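Local coordinates for protein N5-carboxyaminoimidazole ribonucleotide synthetase (Bacillus anthracis, PDB 3QFF) that catalyses, as an ATP-grasp enzyme of purine biosynthesis, the ATP-dependent carboxylation of aminoimidazole ribonucleotide to its N5-carboxyamino form, probably with bicarbonate as the carbon source, at residues K15-I20 against Q297-I302; G23-M28 against A276-N281; L31-K34 against K39-V42; R131-Q136 against K178-A183; V358-D363 against E370-L375. One frame throughout, in Å; residues are numbered along the deposited sequence.

Contact 1: residues K15-I20 against Q297-I302; sequences KTIGII and QHIRAI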
# COMPACT_ATOMS: atom_id res chain seq x y z
N LYS A 15 7.93 0.62 -17.14
CA LYS A 15 9.04 -0.30 -17.37
C LYS A 15 8.94 -1.50 -16.43
O LYS A 15 8.14 -1.49 -15.49
CB LYS A 15 10.39 0.40 -17.16
CG LYS A 15 10.66 1.59 -18.09
CD LYS A 15 10.91 1.16 -19.54
CE LYS A 15 11.59 2.29 -20.32
NZ LYS A 15 10.75 3.52 -20.27
N THR A 16 9.78 -2.51 -16.67
CA THR A 16 9.79 -3.74 -15.89
C THR A 16 10.92 -3.73 -14.87
O THR A 16 12.11 -3.52 -15.21
CB THR A 16 9.96 -4.99 -16.81
OG1 THR A 16 8.92 -4.99 -17.80
CG2 THR A 16 9.93 -6.29 -16.02
N ILE A 17 10.55 -3.97 -13.62
CA ILE A 17 11.51 -4.24 -12.58
C ILE A 17 11.63 -5.75 -12.37
O ILE A 17 10.63 -6.44 -12.10
CB ILE A 17 11.12 -3.53 -11.26
CG1 ILE A 17 11.00 -2.02 -11.49
CG2 ILE A 17 12.15 -3.88 -10.17
CD1 ILE A 17 10.37 -1.26 -10.32
N GLY A 18 12.86 -6.23 -12.49
CA GLY A 18 13.18 -7.64 -12.28
C GLY A 18 13.77 -7.87 -10.90
O GLY A 18 14.71 -7.18 -10.49
N ILE A 19 13.24 -8.87 -10.21
CA ILE A 19 13.63 -9.16 -8.84
C ILE A 19 14.22 -10.57 -8.74
O ILE A 19 13.60 -11.55 -9.17
CB ILE A 19 12.43 -9.03 -7.86
CG1 ILE A 19 11.78 -7.63 -7.99
CG2 ILE A 19 12.88 -9.34 -6.42
CD1 ILE A 19 10.49 -7.43 -7.17
N ILE A 20 15.43 -10.65 -8.19
CA ILE A 20 16.05 -11.94 -7.91
C ILE A 20 15.67 -12.39 -6.49
O ILE A 20 16.14 -11.83 -5.49
CB ILE A 20 17.59 -11.91 -8.09
CG1 ILE A 20 17.95 -11.45 -9.50
CG2 ILE A 20 18.22 -13.30 -7.76
CD1 ILE A 20 19.40 -11.12 -9.69
N GLN A 297 10.09 3.18 -0.94
CA GLN A 297 11.39 3.87 -0.95
C GLN A 297 12.42 3.14 -1.80
O GLN A 297 13.14 3.77 -2.57
CB GLN A 297 11.94 4.09 0.47
CG GLN A 297 11.19 5.11 1.29
CD GLN A 297 11.38 6.55 0.78
OE1 GLN A 297 11.14 6.86 -0.39
NE2 GLN A 297 11.79 7.44 1.68
N HIS A 298 12.50 1.83 -1.64
CA HIS A 298 13.48 1.02 -2.37
C HIS A 298 13.26 1.13 -3.89
O HIS A 298 14.22 1.30 -4.66
CB HIS A 298 13.43 -0.45 -1.92
CG HIS A 298 14.45 -1.31 -2.59
ND1 HIS A 298 15.76 -1.38 -2.18
CD2 HIS A 298 14.35 -2.15 -3.66
CE1 HIS A 298 16.43 -2.22 -2.95
NE2 HIS A 298 15.59 -2.68 -3.87
N ILE A 299 11.99 1.03 -4.30
CA ILE A 299 11.65 1.19 -5.73
C ILE A 299 12.08 2.57 -6.26
O ILE A 299 12.75 2.66 -7.30
CB ILE A 299 10.15 0.92 -6.01
CG1 ILE A 299 9.77 -0.54 -5.71
CG2 ILE A 299 9.80 1.26 -7.47
CD1 ILE A 299 10.69 -1.61 -6.37
N ARG A 300 11.72 3.63 -5.54
CA ARG A 300 12.10 5.01 -5.93
C ARG A 300 13.60 5.17 -6.01
O ARG A 300 14.09 5.81 -6.92
CB ARG A 300 11.54 6.05 -4.95
CG ARG A 300 10.03 6.17 -4.96
CD ARG A 300 9.52 6.91 -3.71
NE ARG A 300 8.13 7.33 -3.87
CZ ARG A 300 7.06 6.55 -3.69
NH1 ARG A 300 7.19 5.28 -3.33
NH2 ARG A 300 5.83 7.04 -3.88
N ALA A 301 14.33 4.59 -5.05
CA ALA A 301 15.78 4.69 -4.98
C ALA A 301 16.48 4.08 -6.20
O ALA A 301 17.39 4.70 -6.78
CB ALA A 301 16.33 4.04 -3.68
N ILE A 302 16.08 2.87 -6.57
CA ILE A 302 16.74 2.19 -7.69
C ILE A 302 16.31 2.76 -9.05
O ILE A 302 17.08 2.71 -10.02
CB ILE A 302 16.56 0.66 -7.65
CG1 ILE A 302 15.10 0.27 -7.87
CG2 ILE A 302 17.16 0.07 -6.33
CD1 ILE A 302 14.87 -1.22 -8.11

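Contact 2: residues G23-M28 against A276-N281; sequences GQLGRM and APRPHN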
# COMPACT_ATOMS: atom_id res chain seq x y z
N GLY A 23 10.57 -14.39 -2.44
CA GLY A 23 9.98 -14.46 -1.10
C GLY A 23 9.20 -13.18 -0.75
O GLY A 23 8.90 -12.36 -1.61
N GLN A 24 8.87 -13.02 0.52
CA GLN A 24 7.98 -11.92 0.91
C GLN A 24 8.56 -10.52 0.63
O GLN A 24 7.82 -9.59 0.38
CB GLN A 24 7.57 -12.05 2.38
CG GLN A 24 8.69 -11.96 3.39
CD GLN A 24 9.34 -13.31 3.71
OE1 GLN A 24 9.25 -14.26 2.94
NE2 GLN A 24 10.03 -13.37 4.85
N LEU A 25 9.87 -10.37 0.68
CA LEU A 25 10.48 -9.06 0.43
C LEU A 25 10.29 -8.69 -1.02
O LEU A 25 9.99 -7.54 -1.33
CB LEU A 25 11.96 -9.06 0.82
CG LEU A 25 12.26 -9.44 2.27
CD1 LEU A 25 13.77 -9.38 2.50
CD2 LEU A 25 11.53 -8.51 3.27
N GLY A 26 10.48 -9.66 -1.91
CA GLY A 26 10.12 -9.52 -3.31
C GLY A 26 8.65 -9.17 -3.53
O GLY A 26 8.34 -8.26 -4.30
N ARG A 27 7.74 -9.89 -2.89
CA ARG A 27 6.31 -9.61 -3.04
C ARG A 27 5.96 -8.17 -2.64
O ARG A 27 5.24 -7.47 -3.35
CB ARG A 27 5.49 -10.60 -2.21
CG ARG A 27 3.97 -10.35 -2.20
CD ARG A 27 3.35 -11.28 -1.16
NE ARG A 27 1.89 -11.21 -1.06
CZ ARG A 27 1.04 -11.97 -1.74
NH1 ARG A 27 1.48 -12.84 -2.64
NH2 ARG A 27 -0.28 -11.84 -1.54
N MET A 28 6.48 -7.74 -1.50
CA MET A 28 6.19 -6.40 -1.01
C MET A 28 6.83 -5.28 -1.86
O MET A 28 6.21 -4.22 -2.05
CB MET A 28 6.53 -6.28 0.47
CG MET A 28 5.48 -6.98 1.32
SD MET A 28 5.83 -6.96 3.08
CE MET A 28 7.17 -8.14 3.26
N ALA A 276 22.18 -5.21 6.32
CA ALA A 276 21.47 -5.96 5.29
C ALA A 276 21.17 -4.99 4.16
O ALA A 276 20.47 -4.00 4.37
CB ALA A 276 20.18 -6.60 5.86
N PRO A 277 21.72 -5.23 2.95
CA PRO A 277 21.53 -4.27 1.88
C PRO A 277 20.24 -4.55 1.11
O PRO A 277 20.27 -4.77 -0.10
CB PRO A 277 22.76 -4.50 0.99
CG PRO A 277 23.08 -5.95 1.20
CD PRO A 277 22.62 -6.33 2.57
N ARG A 278 19.12 -4.52 1.81
CA ARG A 278 17.81 -4.75 1.23
C ARG A 278 16.79 -4.30 2.25
O ARG A 278 17.15 -4.06 3.41
CB ARG A 278 17.62 -6.26 0.94
CG ARG A 278 18.06 -7.16 2.09
CD ARG A 278 17.41 -8.53 2.05
NE ARG A 278 17.95 -9.34 3.14
CZ ARG A 278 17.54 -9.29 4.41
NH1 ARG A 278 16.55 -8.48 4.77
NH2 ARG A 278 18.12 -10.06 5.32
N PRO A 279 15.51 -4.19 1.83
CA PRO A 279 14.45 -4.08 2.82
C PRO A 279 14.57 -5.24 3.81
O PRO A 279 15.00 -6.36 3.46
CB PRO A 279 13.17 -4.19 1.99
CG PRO A 279 13.57 -3.72 0.63
CD PRO A 279 14.99 -4.16 0.45
N HIS A 280 14.18 -4.97 5.03
CA HIS A 280 14.48 -5.83 6.14
C HIS A 280 13.22 -5.99 6.98
O HIS A 280 12.35 -5.13 6.97
CB HIS A 280 15.60 -5.15 6.94
CG HIS A 280 16.20 -6.00 8.01
ND1 HIS A 280 15.80 -5.92 9.33
CD2 HIS A 280 17.19 -6.92 7.97
CE1 HIS A 280 16.51 -6.76 10.05
NE2 HIS A 280 17.37 -7.37 9.26
N ASN A 281 13.14 -7.11 7.69
CA ASN A 281 11.99 -7.44 8.56
C ASN A 281 11.72 -6.35 9.62
O ASN A 281 10.57 -6.06 9.95
CB ASN A 281 12.24 -8.79 9.23
CG ASN A 281 10.98 -9.44 9.81
OD1 ASN A 281 9.91 -8.83 9.95
ND2 ASN A 281 11.11 -10.71 10.14

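Contact 3: residues L31-K34 against K39-V42; sequences LAAK and KIAV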
# COMPACT_ATOMS: atom_id res chain seq x y z
N LEU A 31 4.48 -5.21 -4.93
CA LEU A 31 3.21 -4.52 -4.64
C LEU A 31 3.36 -3.00 -4.65
O LEU A 31 2.51 -2.29 -5.20
CB LEU A 31 2.61 -5.01 -3.31
CG LEU A 31 1.99 -6.42 -3.40
CD1 LEU A 31 1.79 -7.03 -2.03
CD2 LEU A 31 0.65 -6.39 -4.15
N ALA A 32 4.46 -2.52 -4.09
CA ALA A 32 4.79 -1.09 -4.08
C ALA A 32 5.01 -0.59 -5.51
O ALA A 32 4.57 0.51 -5.88
CB ALA A 32 6.07 -0.86 -3.23
N ALA A 33 5.72 -1.39 -6.31
CA ALA A 33 6.07 -0.98 -7.67
C ALA A 33 4.82 -0.92 -8.55
O ALA A 33 4.71 -0.07 -9.43
CB ALA A 33 7.09 -1.96 -8.26
N LYS A 34 3.90 -1.85 -8.31
CA LYS A 34 2.66 -1.96 -9.08
C LYS A 34 1.77 -0.72 -8.87
O LYS A 34 1.12 -0.27 -9.81
CB LYS A 34 1.93 -3.25 -8.69
CG LYS A 34 1.53 -4.14 -9.86
CD LYS A 34 2.67 -5.03 -10.31
CE LYS A 34 2.17 -6.16 -11.21
NZ LYS A 34 1.91 -5.71 -12.61
N LYS A 39 5.84 -2.80 -14.20
CA LYS A 39 5.67 -4.22 -14.48
C LYS A 39 6.74 -4.98 -13.70
O LYS A 39 7.81 -4.43 -13.43
CB LYS A 39 5.79 -4.45 -16.00
CG LYS A 39 5.74 -5.90 -16.45
CD LYS A 39 5.57 -6.00 -17.99
CE LYS A 39 5.73 -7.45 -18.48
NZ LYS A 39 5.49 -7.58 -19.96
N ILE A 40 6.46 -6.22 -13.32
CA ILE A 40 7.36 -6.98 -12.47
C ILE A 40 7.73 -8.34 -13.07
O ILE A 40 6.85 -9.10 -13.48
CB ILE A 40 6.74 -7.22 -11.05
CG1 ILE A 40 6.36 -5.89 -10.37
CG2 ILE A 40 7.67 -8.09 -10.16
CD1 ILE A 40 7.54 -4.98 -10.05
N ALA A 41 9.03 -8.62 -13.12
CA ALA A 41 9.53 -9.97 -13.42
C ALA A 41 10.27 -10.51 -12.21
O ALA A 41 10.99 -9.76 -11.54
CB ALA A 41 10.44 -9.95 -14.66
N VAL A 42 10.09 -11.79 -11.89
CA VAL A 42 10.77 -12.38 -10.75
C VAL A 42 11.44 -13.70 -11.15
O VAL A 42 10.92 -14.44 -11.98
CB VAL A 42 9.80 -12.60 -9.53
CG1 VAL A 42 8.58 -13.42 -9.92
CG2 VAL A 42 10.52 -13.27 -8.33

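Contact 4: residues R131-Q136 against K178-A183; sequences RLVQNQ and KLANAA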
# COMPACT_ATOMS: atom_id res chain seq x y z
N ARG A 131 37.79 -10.82 16.72
CA ARG A 131 38.95 -11.49 16.14
C ARG A 131 38.53 -12.54 15.13
O ARG A 131 37.60 -13.33 15.37
CB ARG A 131 39.80 -12.19 17.21
CG ARG A 131 40.41 -11.30 18.27
CD ARG A 131 41.48 -10.36 17.73
NE ARG A 131 42.09 -9.59 18.81
CZ ARG A 131 41.71 -8.37 19.20
NH1 ARG A 131 40.72 -7.74 18.58
NH2 ARG A 131 42.34 -7.79 20.21
N LEU A 132 39.23 -12.58 14.00
CA LEU A 132 39.01 -13.63 13.00
C LEU A 132 39.50 -14.97 13.55
O LEU A 132 40.58 -15.03 14.15
CB LEU A 132 39.76 -13.29 11.71
CG LEU A 132 39.59 -14.26 10.54
CD1 LEU A 132 38.16 -14.19 9.99
CD2 LEU A 132 40.65 -13.98 9.45
N VAL A 133 38.71 -16.02 13.36
CA VAL A 133 39.09 -17.37 13.80
C VAL A 133 39.02 -18.35 12.62
O VAL A 133 37.93 -18.70 12.13
CB VAL A 133 38.23 -17.87 15.00
CG1 VAL A 133 38.52 -19.34 15.33
CG2 VAL A 133 38.48 -16.99 16.22
N GLN A 134 40.19 -18.75 12.15
CA GLN A 134 40.30 -19.65 11.01
C GLN A 134 40.80 -21.05 11.43
O GLN A 134 40.71 -22.00 10.66
CB GLN A 134 41.19 -19.04 9.91
CG GLN A 134 40.58 -17.82 9.23
CD GLN A 134 41.42 -17.28 8.06
OE1 GLN A 134 42.64 -17.15 8.17
NE2 GLN A 134 40.76 -16.96 6.94
N ASN A 135 41.35 -21.15 12.63
CA ASN A 135 41.74 -22.44 13.19
C ASN A 135 41.68 -22.45 14.71
O ASN A 135 41.35 -21.44 15.33
CB ASN A 135 43.13 -22.88 12.70
CG ASN A 135 44.21 -21.87 13.01
OD1 ASN A 135 44.15 -21.14 14.00
ND2 ASN A 135 45.24 -21.85 12.17
N GLN A 136 42.02 -23.60 15.30
CA GLN A 136 41.98 -23.79 16.75
C GLN A 136 42.95 -22.88 17.48
O GLN A 136 42.63 -22.35 18.55
CB GLN A 136 42.24 -25.26 17.11
CG GLN A 136 41.20 -26.21 16.52
CD GLN A 136 39.80 -25.97 17.08
OE1 GLN A 136 39.64 -25.41 18.17
NE2 GLN A 136 38.78 -26.40 16.34
N LYS A 178 34.32 -27.18 18.17
CA LYS A 178 33.52 -27.94 17.21
C LYS A 178 33.08 -27.02 16.07
O LYS A 178 33.16 -27.39 14.90
CB LYS A 178 32.30 -28.55 17.91
CG LYS A 178 31.48 -29.50 17.05
CD LYS A 178 31.82 -30.96 17.33
CE LYS A 178 30.94 -31.89 16.52
NZ LYS A 178 30.94 -33.28 17.07
N LEU A 179 32.63 -25.82 16.42
CA LEU A 179 32.19 -24.84 15.43
C LEU A 179 33.35 -24.31 14.60
O LEU A 179 33.25 -24.27 13.37
CB LEU A 179 31.43 -23.68 16.11
CG LEU A 179 30.79 -22.63 15.20
CD1 LEU A 179 29.71 -23.25 14.31
CD2 LEU A 179 30.21 -21.49 16.05
N ALA A 180 34.44 -23.92 15.26
CA ALA A 180 35.64 -23.46 14.56
C ALA A 180 36.23 -24.55 13.65
O ALA A 180 37.00 -24.26 12.73
CB ALA A 180 36.67 -22.97 15.56
N ASN A 181 35.85 -25.80 13.90
CA ASN A 181 36.31 -26.93 13.09
C ASN A 181 35.55 -27.08 11.77
O ASN A 181 36.12 -27.53 10.78
CB ASN A 181 36.23 -28.23 13.90
CG ASN A 181 37.01 -29.35 13.27
OD1 ASN A 181 36.45 -30.23 12.63
ND2 ASN A 181 38.33 -29.31 13.44
N ALA A 182 34.28 -26.69 11.78
CA ALA A 182 33.42 -26.81 10.59
C ALA A 182 33.42 -25.58 9.69
O ALA A 182 33.12 -25.68 8.49
CB ALA A 182 31.99 -27.13 11.02
N ALA A 183 33.74 -24.41 10.25
CA ALA A 183 33.64 -23.16 9.50
C ALA A 183 34.57 -22.06 9.99
O ALA A 183 35.02 -22.07 11.15
CB ALA A 183 32.20 -22.65 9.52

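Contact 5: residues V358-D363 against E370-L375; sequences VNILND and EKAKSL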
# COMPACT_ATOMS: atom_id res chain seq x y z
N VAL A 358 1.85 -8.41 11.54
CA VAL A 358 0.78 -7.49 11.83
C VAL A 358 1.36 -6.21 12.43
O VAL A 358 2.21 -6.27 13.33
CB VAL A 358 -0.33 -8.14 12.73
CG1 VAL A 358 0.25 -8.63 14.05
CG2 VAL A 358 -1.49 -7.17 12.98
N ASN A 359 0.94 -5.06 11.89
CA ASN A 359 1.30 -3.77 12.42
C ASN A 359 0.19 -3.23 13.31
O ASN A 359 -0.93 -2.93 12.82
CB ASN A 359 1.59 -2.79 11.27
CG ASN A 359 2.92 -3.07 10.61
OD1 ASN A 359 3.86 -3.57 11.26
ND2 ASN A 359 3.02 -2.78 9.32
N ILE A 360 0.49 -3.11 14.59
CA ILE A 360 -0.48 -2.63 15.56
C ILE A 360 -0.22 -1.15 15.81
O ILE A 360 0.78 -0.79 16.45
CB ILE A 360 -0.38 -3.40 16.90
CG1 ILE A 360 -0.45 -4.91 16.67
CG2 ILE A 360 -1.48 -2.94 17.88
CD1 ILE A 360 -0.07 -5.74 17.92
N LEU A 361 -1.13 -0.32 15.32
CA LEU A 361 -1.02 1.13 15.42
C LEU A 361 -1.78 1.65 16.63
O LEU A 361 -2.92 1.23 16.88
CB LEU A 361 -1.56 1.78 14.14
CG LEU A 361 -0.59 2.28 13.05
CD1 LEU A 361 0.39 1.23 12.57
CD2 LEU A 361 -1.40 2.80 11.88
N ASN A 362 -1.16 2.55 17.39
CA ASN A 362 -1.78 3.15 18.57
C ASN A 362 -1.05 4.41 18.96
O ASN A 362 0.18 4.50 18.78
CB ASN A 362 -1.81 2.16 19.75
CG ASN A 362 -2.87 2.51 20.79
OD1 ASN A 362 -2.67 3.38 21.63
ND2 ASN A 362 -4.01 1.85 20.71
N ASP A 363 -1.78 5.39 19.49
CA ASP A 363 -1.16 6.62 20.01
C ASP A 363 -0.20 6.32 21.15
O ASP A 363 0.77 7.03 21.36
CB ASP A 363 -2.22 7.62 20.49
CG ASP A 363 -2.98 8.28 19.35
OD1 ASP A 363 -4.18 8.56 19.55
OD2 ASP A 363 -2.39 8.53 18.27
N GLU A 370 0.33 -4.25 24.75
CA GLU A 370 -0.68 -4.99 25.50
C GLU A 370 -1.65 -5.69 24.56
O GLU A 370 -2.04 -6.84 24.81
CB GLU A 370 -1.43 -4.04 26.43
CG GLU A 370 -1.71 -4.62 27.81
CD GLU A 370 -2.90 -3.96 28.48
OE1 GLU A 370 -3.97 -3.85 27.83
OE2 GLU A 370 -2.78 -3.55 29.66
N LYS A 371 -2.01 -5.02 23.47
CA LYS A 371 -2.90 -5.62 22.47
C LYS A 371 -2.36 -6.95 21.94
O LYS A 371 -3.09 -7.94 21.89
CB LYS A 371 -3.18 -4.65 21.31
CG LYS A 371 -4.10 -5.24 20.24
CD LYS A 371 -5.56 -5.38 20.73
CE LYS A 371 -6.36 -6.18 19.70
NZ LYS A 371 -7.75 -6.49 20.14
N ALA A 372 -1.08 -6.98 21.56
CA ALA A 372 -0.44 -8.22 21.12
C ALA A 372 -0.50 -9.34 22.18
O ALA A 372 -0.85 -10.47 21.87
CB ALA A 372 1.02 -7.97 20.70
N LYS A 373 -0.17 -9.00 23.42
CA LYS A 373 -0.25 -9.96 24.53
C LYS A 373 -1.67 -10.52 24.69
O LYS A 373 -1.86 -11.74 24.75
CB LYS A 373 0.17 -9.30 25.85
CG LYS A 373 1.64 -9.39 26.17
CD LYS A 373 1.93 -8.82 27.56
CE LYS A 373 2.44 -7.39 27.50
NZ LYS A 373 3.88 -7.38 27.07
N SER A 374 -2.65 -9.61 24.71
CA SER A 374 -4.04 -9.97 25.01
C SER A 374 -4.63 -10.91 23.97
O SER A 374 -5.58 -11.63 24.25
CB SER A 374 -4.92 -8.72 25.21
OG SER A 374 -5.26 -8.09 23.99
N LEU A 375 -4.06 -10.90 22.77
CA LEU A 375 -4.51 -11.77 21.69
C LEU A 375 -4.16 -13.24 21.94
O LEU A 375 -4.76 -14.13 21.34
CB LEU A 375 -3.94 -11.31 20.35
CG LEU A 375 -4.46 -9.97 19.79
CD1 LEU A 375 -3.67 -9.54 18.57
CD2 LEU A 375 -5.94 -10.08 19.44

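Contact 1: residues K15-I20 against Q297-I302
Ile17, on strand 16-20 of the Rossmann-like parallel sheet in the pre-ATP-grasp domain, meets Ile299 and Ile302 of helix 294-303, a helix that the chain supplies nearly 280 residues later. The backbones stay well apart, with Ile17 CA and Ile299 CA 8.7 Å from each other, and branched side chains bridge the gap. Ile17 reaches out through its longer arm: CG1 stands anti to the carbonyl carbon (chi1 -58°) and carries CD1 out toward the helix. There CD1 touches both branches of Ile299, lying 3.8 Å from Ile299 CG2 and 4.0 Å from Ile299 CD1, and the two side chains run at a slant to each other. The shorter branch is looser, with Ile17 CG2 at 4.3 Å from Ile302 CD1. Two residues about one turn apart therefore share a single strand residue. Ile302 also serves its own helix, because its CG2 lies 4.0 Å above the ring plane of His298, offset toward the rim. That imidazole is held at both nitrogens, ND1 by Thr257 OG1 and NE2 by Thr80 OG1 on the neighbouring strand 78-81. Ala33 of helix 24-35 packs against both Ile17 and Ile299. With methyl groups making the closest contacts, and no hydrogen bond between the segments, the contact depends on burial and shape, while His298 adds polar fixing points beside it.

Contact 2: residues G23-M28 against A276-N281
The carbonyl oxygen of Pro279 has two neighbours of different kinds: Arg278 NH1 donates a hydrogen bond to Pro279 O at 2.9 Å, and the methyl CD1 of Leu25 comes within 3.4 Å of that same Pro279 O. The bond is moderately straight, with an angle of 156° at the hydrogen. The oxygen lies nearly in the guanidinium plane, whereas the donor is tilted 23° from the plane of the carbonyl. Arg278 thus folds back over its own chain. Its CG sits between the backbone N and the carbonyl carbon (chi1 46°), and from CG to NE the chain then runs extended. Ala276 CB covers one guanidinium face, 4.0 Å above its centre, and NE forms a salt bridge with Glu84 OE2. Leu25, in the first turn of helix 24-35, slants across the arginine: its CD1 is 3.7 Å from Arg278 NH1 and 3.8 Å from Arg278 CD. Behind it, Gly23 is the N-cap of the helix, and the backbone nitrogens of Gly23 and Gly26 are both bound by the carboxylate of Glu82. These glycines fit a Rossmann-type GxGxxG pattern, and Leu25 between them carries the contact to the ATP-grasp loop that follows strand 270-276. The side chain of Arg278 is about 9 Å from the bound ADP. Since Arg278 is held by Pro279 O within its own loop and by Glu84 outside it, these polar bonds, not the helix, probably fix the loop's shape, with Leu25 lying obliquely against the arginine.

Contact 3: residues L31-K34 against K39-V42
Ala33 CB and Ile40 CD1 meet methyl to methyl at 3.5 Å, the tight spot where helix 24-35 presses on the strand that follows it. Ile40 points at the helix; its CG1 is anti to the carbonyl carbon (chi1 -57°), and a second turn at chi2 (-65°) brings CD1 up to the alanine. Ile17 of strand 16-20 touches both residues, and Ile299 of helix 294-303 reaches Ala33 too, so this end is closed in by apolar groups. The other end is looser and more polar. Lys34 bends at chi2 and chi4 and lays its aliphatic part across Ile40, CD being 3.8 Å from Ile40 CG1. Its ammonium group passes on to a salt bridge with Asp56 OD2, an oxygen that also accepts a hydrogen bond from Ile40 N; across to Lys39, the nearest approach of Lys34 NZ is a slack 4.5 Å to Lys39 CA. Lys39 itself turns its side chain from the helix and is partly exposed. Lys34 O also accepts a hydrogen bond from Arg27 NH2 of the second subunit. Strand 16-20, helix 24-35 and the parallel neighbouring strand 39-44 form a beta-alpha-beta unit, as in Rossmann-like domains.

Contact 4: residues R131-Q136 against K178-A183
Ala180 CB is the point where both partners from the other segment converge: Val133 CG1 lies 4.1 Å from it, and Gln136 NE2 is likewise 4.1 Å from Ala180 CB. Val133 CG1 stands anti to its own backbone nitrogen (chi1 173°), which swings that methyl toward helix 173-182. Gln136 bends at chi2, so its amide nitrogen lies against the same turn, with NE2 at 3.9 Å from Asn181 N and 4.0 Å from Asn181 CB. The amide planes of Gln136 and Asn181 are 30° apart, and they meet by van der Waals contact without a hydrogen bond. In the fold, this is one end of an alpha+beta lobe of the ATP-grasp domain, where strand 130-133 edges a four-stranded antiparallel sheet and helices 136-146 and 173-182 lie side by side; Leu139 of the first helix packs on both Val133 and Ala180. Further out, polar groups set the positions. Gln136 OE1 accepts from Arg177 NH2, one turn back from Asn181, tying the two helices together. Asn135 is the N-cap of helix 136-146, its OD1 bound to Gln138 N, while Gln138 OE1 takes the backbone N of Gln134. The backbone of Val133 pairs with Cys185 on strand 185-189, and the side chain of Val133 is about 13 Å from the bound ADP.

Contact 5: residues V358-D363 against E370-L375
Apolar touching comes first: Ile360 of strand 354-361 drives its CD1 against Ala372 on helix 365-374, 3.7 Å from Ala372 CB and 4.0 Å from Ala372 N. With CG1 anti to the carbonyl carbon and the chain extended beyond it (chi2 168°), the isoleucine reaches the helix at full length. Its other branch makes a lighter contact, CG2 lying 4.2 Å from Lys371 CB, and the two side chains cross at about a right angle. Lys371 lends only the base of its side chain to the apolar seam; it bends at chi2 and carries NZ away to the backbone oxygen of Arg335. Polar bonds, by contrast, stay inside the helix or lead outward, and none joins the two segments. Ser374 N binds Glu370 O at 2.8 Å, a regular helical bond, and Leu375 O accepts from Gln332 NE2. On the strand, Asn359 ND2 points to the other side and binds both Asp288 OD2 and His284 O. Strand 354-361 runs antiparallel between 316-322 and 339-343; Ile360 also packs on Val319 and Cys339 of those neighbours and on Ala368, so helix 365-374 lies over this end of the sheet, while Leu361 packs on Glu291 of the second subunit.

Contacts 1, 2 and 3 form one cluster round helix 24-35: contacts 1 and 3 use neighbouring strands of the same parallel sheet, their centres 8 Å apart, and contact 2 lies 12 to 13 Å from both. Along the chain, contact 3 is nested within contact 2, which is nested within contact 1, so late segments return to close the N-terminal domain. Contact 4 falls inside the loops of contacts 1 and 2, after contact 3, yet sits in a remote ATP-grasp lobe about 39 Å from contact 1, centre to centre. Contact 5 follows all the others, about 43 Å from contact 4, in the C-terminal region. Contacts 2 and 3 both touch the second subunit, placing helix 24-35 at the dimer interface.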